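Local atomic coordinates of endoglucanase A (Clostridium acetobutylicum, PDB entry 3IK2), a protein that probably hydrolyses internal beta-1,4-glucosidic bonds of cellulose and related glucans, as an endoglucanase of glycoside hydrolase family 44. Residues Y21-V32 with N392-N403; K411-C419 with A431-D442. All coordinates share one frame; numbering follows the deposited sequence.

Interaction 1 of 2, residues Y21-V32 with N392-N403; sequences YGTNQDFSNAKV and NNYVQSAFNLYN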
loop_
_atom_site.group_PDB
_atom_site.type_symbol
_atom_site.label_atom_id
_atom_site.label_comp_id
_atom_site.label_asym_id
_atom_site.label_seq_id
_atom_site.Cartn_x
_atom_site.Cartn_y
_atom_site.Cartn_z
ATOM N N TYR A 21 5.230 4.308 -4.084
ATOM C CA TYR A 21 5.408 3.545 -5.347
ATOM C C TYR A 21 5.921 2.130 -5.045
ATOM O O TYR A 21 6.827 1.630 -5.697
ATOM C CB TYR A 21 6.385 4.264 -6.307
ATOM C CG TYR A 21 6.062 5.733 -6.549
ATOM C CD1 TYR A 21 6.771 6.740 -5.886
ATOM C CD2 TYR A 21 5.050 6.107 -7.453
ATOM C CE1 TYR A 21 6.460 8.093 -6.090
ATOM C CE2 TYR A 21 4.743 7.451 -7.687
ATOM C CZ TYR A 21 5.452 8.431 -7.000
ATOM O OH TYR A 21 5.138 9.743 -7.218
ATOM N N GLY A 22 5.330 1.497 -4.043
ATOM C CA GLY A 22 5.830 0.229 -3.545
ATOM C C GLY A 22 5.019 -0.953 -4.033
ATOM O O GLY A 22 3.932 -0.800 -4.638
ATOM N N THR A 23 5.543 -2.145 -3.768
ATOM C CA THR A 23 4.844 -3.374 -4.113
ATOM C C THR A 23 5.012 -4.477 -3.048
ATOM O O THR A 23 5.976 -4.446 -2.277
ATOM C CB THR A 23 5.273 -3.862 -5.518
ATOM O OG1 THR A 23 4.358 -4.876 -5.977
ATOM C CG2 THR A 23 6.744 -4.370 -5.490
ATOM N N ASN A 24 4.061 -5.421 -3.025
ATOM C CA ASN A 24 4.132 -6.709 -2.292
ATOM C C ASN A 24 4.720 -7.826 -3.176
ATOM O O ASN A 24 5.104 -8.885 -2.674
ATOM C CB ASN A 24 2.734 -7.198 -1.903
ATOM C CG ASN A 24 2.129 -6.451 -0.726
ATOM O OD1 ASN A 24 2.420 -6.832 0.433
ATOM N ND2 ASN A 24 1.313 -5.531 -0.970
ATOM N N GLN A 25 4.731 -7.586 -4.493
ATOM C CA GLN A 25 5.171 -8.563 -5.476
ATOM C C GLN A 25 6.063 -7.862 -6.464
ATOM O O GLN A 25 5.679 -6.856 -7.050
ATOM C CB GLN A 25 3.988 -9.272 -6.209
ATOM C CG GLN A 25 3.208 -10.314 -5.355
ATOM C CD GLN A 25 2.178 -9.653 -4.451
ATOM O OE1 GLN A 25 1.682 -8.564 -4.752
ATOM N NE2 GLN A 25 1.888 -10.283 -3.317
ATOM N N ASP A 26 7.263 -8.406 -6.651
ATOM C CA ASP A 26 8.181 -7.850 -7.636
ATOM C C ASP A 26 7.676 -7.886 -9.081
ATOM O O ASP A 26 7.060 -8.836 -9.504
ATOM C CB ASP A 26 9.555 -8.502 -7.530
ATOM C CG ASP A 26 10.296 -8.048 -6.290
ATOM O OD1 ASP A 26 10.204 -6.830 -5.933
ATOM O OD2 ASP A 26 10.924 -8.917 -5.658
ATOM N N PHE A 27 8.021 -6.837 -9.813
ATOM C CA PHE A 27 7.704 -6.668 -11.213
ATOM C C PHE A 27 8.871 -7.031 -12.091
ATOM O O PHE A 27 10.039 -6.718 -11.774
ATOM C CB PHE A 27 7.345 -5.222 -11.454
ATOM C CG PHE A 27 6.129 -4.768 -10.693
ATOM C CD1 PHE A 27 6.205 -3.681 -9.816
ATOM C CD2 PHE A 27 4.905 -5.414 -10.867
ATOM C CE1 PHE A 27 5.075 -3.222 -9.141
ATOM C CE2 PHE A 27 3.759 -4.979 -10.175
ATOM C CZ PHE A 27 3.853 -3.880 -9.312
ATOM N N SER A 28 8.571 -7.699 -13.199
ATOM C CA SER A 28 9.621 -8.064 -14.163
ATOM C C SER A 28 10.338 -6.816 -14.673
ATOM O O SER A 28 11.563 -6.825 -14.822
ATOM C CB SER A 28 9.056 -8.914 -15.336
ATOM O OG SER A 28 7.936 -8.247 -15.926
ATOM N N ASN A 29 9.592 -5.742 -14.938
ATOM C CA ASN A 29 10.218 -4.484 -15.399
ATOM C C ASN A 29 9.503 -3.178 -14.981
ATOM O O ASN A 29 9.025 -2.421 -15.819
ATOM C CB ASN A 29 10.431 -4.516 -16.920
ATOM C CG ASN A 29 11.329 -3.392 -17.404
ATOM O OD1 ASN A 29 12.129 -2.826 -16.632
ATOM N ND2 ASN A 29 11.201 -3.047 -18.684
ATOM N N ALA A 30 9.431 -2.927 -13.681
ATOM C CA ALA A 30 8.813 -1.709 -13.183
ATOM C C ALA A 30 9.542 -1.221 -11.946
ATOM O O ALA A 30 9.810 -1.999 -11.010
ATOM C CB ALA A 30 7.346 -1.912 -12.892
ATOM N N LYS A 31 9.872 0.075 -11.985
ATOM C CA LYS A 31 10.523 0.808 -10.892
ATOM C C LYS A 31 9.670 0.923 -9.626
ATOM O O LYS A 31 8.604 1.573 -9.623
ATOM C CB LYS A 31 10.903 2.228 -11.376
ATOM C CG LYS A 31 11.751 3.017 -10.368
ATOM C CD LYS A 31 13.091 2.371 -10.184
ATOM C CE LYS A 31 13.779 2.859 -8.941
ATOM N NZ LYS A 31 14.500 4.105 -9.203
ATOM N N VAL A 32 10.153 0.342 -8.530
ATOM C CA VAL A 32 9.494 0.549 -7.228
ATOM C C VAL A 32 10.391 1.199 -6.191
ATOM O O VAL A 32 11.602 1.158 -6.313
ATOM C CB VAL A 32 8.867 -0.760 -6.650
ATOM C CG1 VAL A 32 7.782 -1.313 -7.585
ATOM C CG2 VAL A 32 9.957 -1.786 -6.339
ATOM N N ASN A 392 0.276 -8.305 -15.527
ATOM C CA ASN A 392 0.155 -6.961 -14.963
ATOM C C ASN A 392 0.912 -5.891 -15.733
ATOM O O ASN A 392 1.372 -4.899 -15.131
ATOM C CB ASN A 392 0.629 -6.985 -13.495
ATOM C CG ASN A 392 2.063 -7.576 -13.316
ATOM O OD1 ASN A 392 2.858 -7.696 -14.271
ATOM N ND2 ASN A 392 2.393 -7.915 -12.066
ATOM N N ASN A 393 1.056 -6.085 -17.044
ATOM C CA ASN A 393 1.867 -5.190 -17.884
ATOM C C ASN A 393 1.420 -3.734 -17.839
ATOM O O ASN A 393 2.238 -2.830 -17.904
ATOM C CB ASN A 393 1.971 -5.692 -19.360
ATOM C CG ASN A 393 0.593 -5.894 -20.026
ATOM O OD1 ASN A 393 -0.294 -6.512 -19.443
ATOM N ND2 ASN A 393 0.433 -5.399 -21.258
ATOM N N TYR A 394 0.124 -3.490 -17.744
ATOM C CA TYR A 394 -0.343 -2.100 -17.606
ATOM C C TYR A 394 -0.172 -1.512 -16.200
ATOM O O TYR A 394 0.047 -0.329 -16.062
ATOM C CB TYR A 394 -1.781 -1.939 -18.097
ATOM C CG TYR A 394 -1.898 -1.739 -19.600
ATOM C CD1 TYR A 394 -1.853 -0.453 -20.167
ATOM C CD2 TYR A 394 -2.070 -2.834 -20.456
ATOM C CE1 TYR A 394 -1.970 -0.267 -21.550
ATOM C CE2 TYR A 394 -2.195 -2.664 -21.830
ATOM C CZ TYR A 394 -2.145 -1.384 -22.379
ATOM O OH TYR A 394 -2.262 -1.239 -23.758
ATOM N N VAL A 395 -0.267 -2.346 -15.164
ATOM C CA VAL A 395 0.146 -1.944 -13.829
ATOM C C VAL A 395 1.631 -1.536 -13.854
ATOM O O VAL A 395 2.015 -0.491 -13.309
ATOM C CB VAL A 395 -0.138 -3.042 -12.755
ATOM C CG1 VAL A 395 0.679 -2.771 -11.451
ATOM C CG2 VAL A 395 -1.642 -3.120 -12.448
ATOM N N GLN A 396 2.465 -2.333 -14.514
ATOM C CA GLN A 396 3.876 -1.977 -14.565
ATOM C C GLN A 396 4.066 -0.658 -15.307
ATOM O O GLN A 396 4.857 0.168 -14.880
ATOM C CB GLN A 396 4.703 -3.095 -15.205
ATOM C CG GLN A 396 4.661 -4.379 -14.433
ATOM C CD GLN A 396 5.738 -5.357 -14.870
ATOM O OE1 GLN A 396 6.869 -4.963 -15.112
ATOM N NE2 GLN A 396 5.400 -6.637 -14.917
ATOM N N SER A 397 3.310 -0.430 -16.386
ATOM C CA SER A 397 3.395 0.867 -17.097
ATOM C C SER A 397 3.113 2.063 -16.184
ATOM O O SER A 397 3.756 3.088 -16.311
ATOM C CB SER A 397 2.433 0.966 -18.276
ATOM O OG SER A 397 2.408 -0.195 -19.048
ATOM N N ALA A 398 2.111 1.941 -15.319
ATOM C CA ALA A 398 1.739 3.013 -14.402
ATOM C C ALA A 398 2.887 3.350 -13.480
ATOM O O ALA A 398 3.229 4.525 -13.342
ATOM C CB ALA A 398 0.482 2.658 -13.617
ATOM N N PHE A 399 3.514 2.328 -12.880
ATOM C CA PHE A 399 4.684 2.537 -12.044
ATOM C C PHE A 399 5.827 3.205 -12.823
ATOM O O PHE A 399 6.459 4.154 -12.342
ATOM C CB PHE A 399 5.169 1.206 -11.448
ATOM C CG PHE A 399 4.425 0.772 -10.208
ATOM C CD1 PHE A 399 3.260 -0.002 -10.300
ATOM C CD2 PHE A 399 4.903 1.118 -8.928
ATOM C CE1 PHE A 399 2.569 -0.420 -9.132
ATOM C CE2 PHE A 399 4.215 0.692 -7.758
ATOM C CZ PHE A 399 3.052 -0.065 -7.860
ATOM N N ASN A 400 6.121 2.686 -14.012
ATOM C CA ASN A 400 7.151 3.287 -14.880
ATOM C C ASN A 400 6.795 4.677 -15.370
ATOM O O ASN A 400 7.678 5.495 -15.600
ATOM C CB ASN A 400 7.465 2.384 -16.072
ATOM C CG ASN A 400 8.214 1.168 -15.658
ATOM O OD1 ASN A 400 8.972 1.226 -14.693
ATOM N ND2 ASN A 400 7.996 0.046 -16.349
ATOM N N LEU A 401 5.506 4.959 -15.520
ATOM C CA LEU A 401 5.104 6.298 -15.935
ATOM C C LEU A 401 5.566 7.346 -14.934
ATOM O O LEU A 401 5.907 8.450 -15.309
ATOM C CB LEU A 401 3.590 6.407 -16.151
ATOM C CG LEU A 401 3.145 7.736 -16.784
ATOM C CD1 LEU A 401 3.628 7.828 -18.228
ATOM C CD2 LEU A 401 1.632 7.960 -16.682
ATOM N N TYR A 402 5.573 6.991 -13.657
ATOM C CA TYR A 402 6.046 7.903 -12.643
ATOM C C TYR A 402 7.564 8.015 -12.558
ATOM O O TYR A 402 8.087 9.135 -12.593
ATOM C CB TYR A 402 5.416 7.572 -11.285
ATOM C CG TYR A 402 3.996 8.077 -11.193
ATOM C CD1 TYR A 402 3.725 9.334 -10.649
ATOM C CD2 TYR A 402 2.932 7.323 -11.705
ATOM C CE1 TYR A 402 2.409 9.819 -10.587
ATOM C CE2 TYR A 402 1.589 7.808 -11.650
ATOM C CZ TYR A 402 1.357 9.064 -11.094
ATOM O OH TYR A 402 0.074 9.550 -11.017
ATOM N N ASN A 403 8.260 6.874 -12.488
ATOM C CA ASN A 403 9.686 6.832 -12.089
ATOM C C ASN A 403 10.672 6.150 -13.035
ATOM O O ASN A 403 11.848 6.006 -12.736
ATOM C CB ASN A 403 9.823 6.209 -10.705
ATOM C CG ASN A 403 9.095 6.998 -9.662
ATOM O OD1 ASN A 403 9.375 8.178 -9.483
ATOM N ND2 ASN A 403 8.119 6.368 -8.997
HETATM O O HOH W 1 4.635 -9.160 -10.819
HETATM O O HOH W 2 11.721 -0.101 -15.088
HETATM O O HOH W 3 7.372 3.877 -9.634
HETATM O O HOH W 4 13.580 6.565 -10.656
#
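Two amide side chains of helix 393-403, Q396 and N400, reach the backbone of the loop that follows strand 22-23. Q396 OE1 takes the N-H of N29 at 2.8 Å, tilted 20° from the carbonyl plane, while its NE2 lies 3.2 Å from S28 OG and donates to it almost in the amide plane. A second bond from NE2, to N392 OD1, fixes the rotation of this amide. One turn on, N400 ND2 gives a nearly straight bond to N29 O (2.7 Å), and N400 OD1 accepts from K31 N at 3.1 Å. An amide carries donor and acceptor in one flat group, so N400 can serve both N29 O and K31 N.

Apolar packing runs alongside these bonds. F399 has its CG anti to the carbonyl carbon (chi1 -83°), which turns the ring toward the loop, where one face meets F27, whose CE1 stands 3.7 Å above the ring centre; the planes meet at 49°. G22 O and Y21 O approach the F399 edge, and the small A30 lets its CB sit 3.7 Å from Q396 CB. Farther along, N403 ND2 lies 3.2 Å above the centre of the Y21 ring, its amide plane nearly perpendicular.

Water 3 joins K31 O, F399 O and N403 ND2. The contact packs the last helix of a TIM-like (beta/alpha)8 barrel against its first strand and the loop beyond, where the barrel closes.

Interaction 2 of 2, residues K411-C419 with A431-D442; sequences KYGDTDVKC and ASVTSNDGNKMD
A classic beta bulge opens the antiparallel hairpin of strands 415-421 and 427-433, where D414 and T415 both face V433. V433 O receives T415 N at 3.0 Å and only a weak bond from D414 N. In return V433 N donates to T415 O at 2.7 Å. Farther along, V417 N bonds to A431 O.

Beside the bulge, the D414 carboxylate grips the start of the turn from T434 to D437. Its CG sits between the backbone N and the carbonyl carbon (chi1 58°), which brings both oxygens to S435: OD1 accepts S435 N at 2.8 Å and OD2 accepts S435 OG at 2.6 Å, each on the syn side. T415 OG1 also donates to OD1, from above the carboxylate plane. An aspartate suits this place because its two oxygens can serve several donors at once.

Y412 lies across the next pair of strands. S432 OG stands 3.1 Å above the centre of its ring and also takes a weak bond from G413 N, while D442 CB comes within 3.7 Å of Y412 CD1. G413, with no side chain, lets its backbone pass close to S432 OG and V433 O. D442 itself bonds to H506 on strand 503-510.

T415, V417, A431 and V433 share one face of the sheet. The small A431 places its CB 3.8 Å from V417 CG2 and 3.7 Å from C419 CB. Strand 440-447 pairs on the other edge of 427-433, D442 with S432 through the backbone, so the contact is a hairpin with a classic bulge within the antiparallel meander 415-421, 427-433 and 440-447 of the beta domain beside the barrel.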
loop_
_atom_site.group_PDB
_atom_site.type_symbol
_atom_site.label_atom_id
_atom_site.label_comp_id
_atom_site.label_asym_id
_atom_site.label_seq_id
_atom_site.Cartn_x
_atom_site.Cartn_y
_atom_site.Cartn_z
ATOM N N LYS A 411 12.542 10.508 -12.977
ATOM C CA LYS A 411 11.396 10.327 -12.117
ATOM C C LYS A 411 10.521 11.552 -11.934
ATOM O O LYS A 411 10.905 12.677 -12.249
ATOM C CB LYS A 411 11.833 9.779 -10.763
ATOM C CG LYS A 411 12.944 10.527 -10.099
ATOM C CD LYS A 411 13.513 9.656 -9.021
ATOM C CE LYS A 411 13.798 10.457 -7.766
ATOM N NZ LYS A 411 14.808 11.522 -8.011
ATOM N N TYR A 412 9.325 11.284 -11.451
ATOM C CA TYR A 412 8.350 12.280 -11.051
ATOM C C TYR A 412 8.922 13.204 -9.959
ATOM O O TYR A 412 9.921 12.864 -9.310
ATOM C CB TYR A 412 7.080 11.539 -10.590
ATOM C CG TYR A 412 5.854 12.411 -10.576
ATOM C CD1 TYR A 412 5.376 12.972 -11.748
ATOM C CD2 TYR A 412 5.200 12.702 -9.384
ATOM C CE1 TYR A 412 4.278 13.802 -11.752
ATOM C CE2 TYR A 412 4.080 13.528 -9.379
ATOM C CZ TYR A 412 3.624 14.057 -10.570
ATOM O OH TYR A 412 2.530 14.878 -10.585
ATOM N N GLY A 413 8.319 14.375 -9.769
ATOM C CA GLY A 413 8.771 15.333 -8.744
ATOM C C GLY A 413 8.439 14.884 -7.322
ATOM O O GLY A 413 7.660 13.980 -7.134
ATOM N N ASP A 414 9.027 15.539 -6.334
ATOM C CA ASP A 414 8.852 15.207 -4.930
ATOM C C ASP A 414 7.858 16.146 -4.243
ATOM O O ASP A 414 7.543 15.972 -3.074
ATOM C CB ASP A 414 10.207 15.240 -4.203
ATOM C CG ASP A 414 10.910 16.594 -4.315
ATOM O OD1 ASP A 414 10.337 17.568 -4.855
ATOM O OD2 ASP A 414 12.063 16.700 -3.863
ATOM N N THR A 415 7.359 17.141 -4.974
ATOM C CA THR A 415 6.432 18.123 -4.389
ATOM C C THR A 415 5.226 18.297 -5.280
ATOM O O THR A 415 5.359 18.816 -6.377
ATOM C CB THR A 415 7.102 19.505 -4.202
ATOM O OG1 THR A 415 8.433 19.326 -3.713
ATOM C CG2 THR A 415 6.311 20.386 -3.233
ATOM N N ASP A 416 4.059 17.871 -4.802
ATOM C CA ASP A 416 2.815 18.045 -5.539
ATOM C C ASP A 416 2.405 19.516 -5.477
ATOM O O ASP A 416 2.570 20.155 -4.446
ATOM C CB ASP A 416 1.707 17.165 -4.946
ATOM C CG ASP A 416 0.350 17.422 -5.577
ATOM O OD1 ASP A 416 -0.483 18.077 -4.925
ATOM O OD2 ASP A 416 0.118 16.992 -6.732
ATOM N N VAL A 417 1.892 20.043 -6.585
ATOM C CA VAL A 417 1.427 21.423 -6.635
ATOM C C VAL A 417 0.036 21.466 -7.225
ATOM O O VAL A 417 -0.410 20.505 -7.845
ATOM C CB VAL A 417 2.410 22.391 -7.402
ATOM C CG1 VAL A 417 3.857 22.357 -6.781
ATOM C CG2 VAL A 417 2.454 22.088 -8.886
ATOM N N LYS A 418 -0.652 22.581 -6.998
ATOM C CA LYS A 418 -1.966 22.844 -7.555
ATOM C C LYS A 418 -2.059 22.517 -9.045
ATOM O O LYS A 418 -1.334 23.072 -9.848
ATOM C CB LYS A 418 -2.342 24.307 -7.333
ATOM C CG LYS A 418 -3.654 24.681 -8.007
ATOM C CD LYS A 418 -4.062 26.081 -7.589
ATOM C CE LYS A 418 -5.110 26.667 -8.544
ATOM N NZ LYS A 418 -5.582 28.010 -8.047
ATOM N N CYS A 419 -2.987 21.627 -9.387
ATOM C CA CYS A 419 -3.178 21.178 -10.738
ATOM C C CYS A 419 -4.635 20.791 -10.865
ATOM O O CYS A 419 -5.012 19.638 -10.615
ATOM C CB CYS A 419 -2.279 19.988 -11.052
ATOM S SG CYS A 419 -2.210 19.591 -12.803
ATOM N N ALA A 431 0.417 17.591 -11.026
ATOM C CA ALA A 431 1.658 18.321 -11.326
ATOM C C ALA A 431 2.575 18.278 -10.133
ATOM O O ALA A 431 2.109 18.319 -8.979
ATOM C CB ALA A 431 1.352 19.775 -11.726
ATOM N N SER A 432 3.872 18.185 -10.391
ATOM C CA SER A 432 4.855 18.213 -9.320
ATOM C C SER A 432 6.095 19.037 -9.675
ATOM O O SER A 432 6.483 19.180 -10.856
ATOM C CB SER A 432 5.293 16.795 -8.920
ATOM O OG SER A 432 5.972 16.177 -9.990
ATOM N N VAL A 433 6.735 19.550 -8.634
ATOM C CA VAL A 433 8.015 20.221 -8.810
ATOM C C VAL A 433 9.051 19.362 -8.057
ATOM O O VAL A 433 8.681 18.488 -7.297
ATOM C CB VAL A 433 7.893 21.740 -8.407
ATOM C CG1 VAL A 433 9.160 22.277 -7.908
ATOM C CG2 VAL A 433 7.389 22.583 -9.602
ATOM N N THR A 434 10.336 19.570 -8.319
ATOM C CA THR A 434 11.404 18.809 -7.683
ATOM C C THR A 434 12.183 19.802 -6.807
ATOM O O THR A 434 12.712 20.806 -7.312
ATOM C CB THR A 434 12.293 18.115 -8.756
ATOM O OG1 THR A 434 11.472 17.275 -9.591
ATOM C CG2 THR A 434 13.411 17.280 -8.124
ATOM N N SER A 435 12.216 19.538 -5.500
ATOM C CA SER A 435 12.709 20.508 -4.503
ATOM C C SER A 435 14.148 20.995 -4.703
ATOM O O SER A 435 14.471 22.126 -4.340
ATOM C CB SER A 435 12.580 19.935 -3.103
ATOM O OG SER A 435 13.402 18.785 -3.010
ATOM N N ASN A 436 15.003 20.163 -5.280
ATOM C CA ASN A 436 16.345 20.605 -5.630
ATOM C C ASN A 436 16.663 20.750 -7.135
ATOM O O ASN A 436 17.827 20.884 -7.524
ATOM C CB ASN A 436 17.399 19.762 -4.904
ATOM C CG ASN A 436 17.237 18.273 -5.137
ATOM O OD1 ASN A 436 16.735 17.833 -6.182
ATOM N ND2 ASN A 436 17.697 17.471 -4.152
ATOM N N ASP A 437 15.645 20.730 -7.985
ATOM C CA ASP A 437 15.853 21.050 -9.411
ATOM C C ASP A 437 14.727 21.904 -9.994
ATOM O O ASP A 437 13.759 21.364 -10.532
ATOM C CB ASP A 437 16.055 19.790 -10.279
ATOM C CG ASP A 437 16.318 20.139 -11.753
ATOM O OD1 ASP A 437 16.682 21.307 -12.004
ATOM O OD2 ASP A 437 16.163 19.268 -12.649
ATOM N N GLY A 438 14.876 23.224 -9.892
ATOM C CA GLY A 438 13.888 24.180 -10.413
ATOM C C GLY A 438 13.703 24.233 -11.924
ATOM O O GLY A 438 12.682 24.733 -12.409
ATOM N N ASN A 439 14.669 23.696 -12.672
ATOM C CA ASN A 439 14.577 23.629 -14.127
ATOM C C ASN A 439 13.316 22.919 -14.655
ATOM O O ASN A 439 12.884 23.206 -15.772
ATOM C CB ASN A 439 15.850 23.027 -14.761
ATOM C CG ASN A 439 15.913 23.216 -16.304
ATOM O OD1 ASN A 439 15.850 24.338 -16.833
ATOM N ND2 ASN A 439 16.076 22.113 -17.015
ATOM N N LYS A 440 12.709 22.041 -13.842
ATOM C CA LYS A 440 11.641 21.172 -14.357
ATOM C C LYS A 440 10.321 20.993 -13.577
ATOM O O LYS A 440 10.281 20.970 -12.350
ATOM C CB LYS A 440 12.209 19.806 -14.713
ATOM C CG LYS A 440 12.215 18.829 -13.609
ATOM C CD LYS A 440 12.457 17.509 -14.244
ATOM C CE LYS A 440 13.003 16.582 -13.229
ATOM N NZ LYS A 440 12.939 15.249 -13.794
ATOM N N MET A 441 9.257 20.814 -14.342
ATOM C CA MET A 441 7.961 20.456 -13.818
ATOM C C MET A 441 7.473 19.175 -14.484
ATOM O O MET A 441 7.653 18.990 -15.685
ATOM C CB MET A 441 6.943 21.586 -14.032
ATOM C CG MET A 441 5.539 21.103 -13.720
ATOM S SD MET A 441 4.234 22.271 -13.835
ATOM C CE MET A 441 4.634 23.220 -15.279
ATOM N N ASP A 442 6.859 18.299 -13.686
ATOM C CA ASP A 442 6.390 16.995 -14.146
ATOM C C ASP A 442 4.893 16.977 -14.032
ATOM O O ASP A 442 4.348 17.425 -13.023
ATOM C CB ASP A 442 6.988 15.858 -13.324
ATOM C CG ASP A 442 8.442 15.614 -13.658
ATOM O OD1 ASP A 442 8.741 14.917 -14.647
ATOM O OD2 ASP A 442 9.287 16.143 -12.919
HETATM O O HOH W 5 12.292 14.654 -10.315
HETATM O O HOH W 6 14.133 12.693 -13.098
HETATM O O HOH W 7 -1.427 18.063 -8.329
#

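The centre of interaction 1 is about 13 Å from the centre of the chain, that of interaction 2 about 23 Å. The first packs the last helix against the first strand at the seam where the barrel closes; the second belongs to the mainly antiparallel beta domain. Both are partly buried, but they use different chemistry: side-chain amides and aromatic rings join helix to loop in the first, whereas backbone pairing and an aspartate at a bulge join strands in the second. Helix 393-403 leads along the chain to strand 415-421, and the two contacts touch there. N403 OD1 packs against K411 CB, Y21 OH against Y412 CD2, and the rings of Y402 and Y412 meet edge-to-face, linking barrel and beta domain.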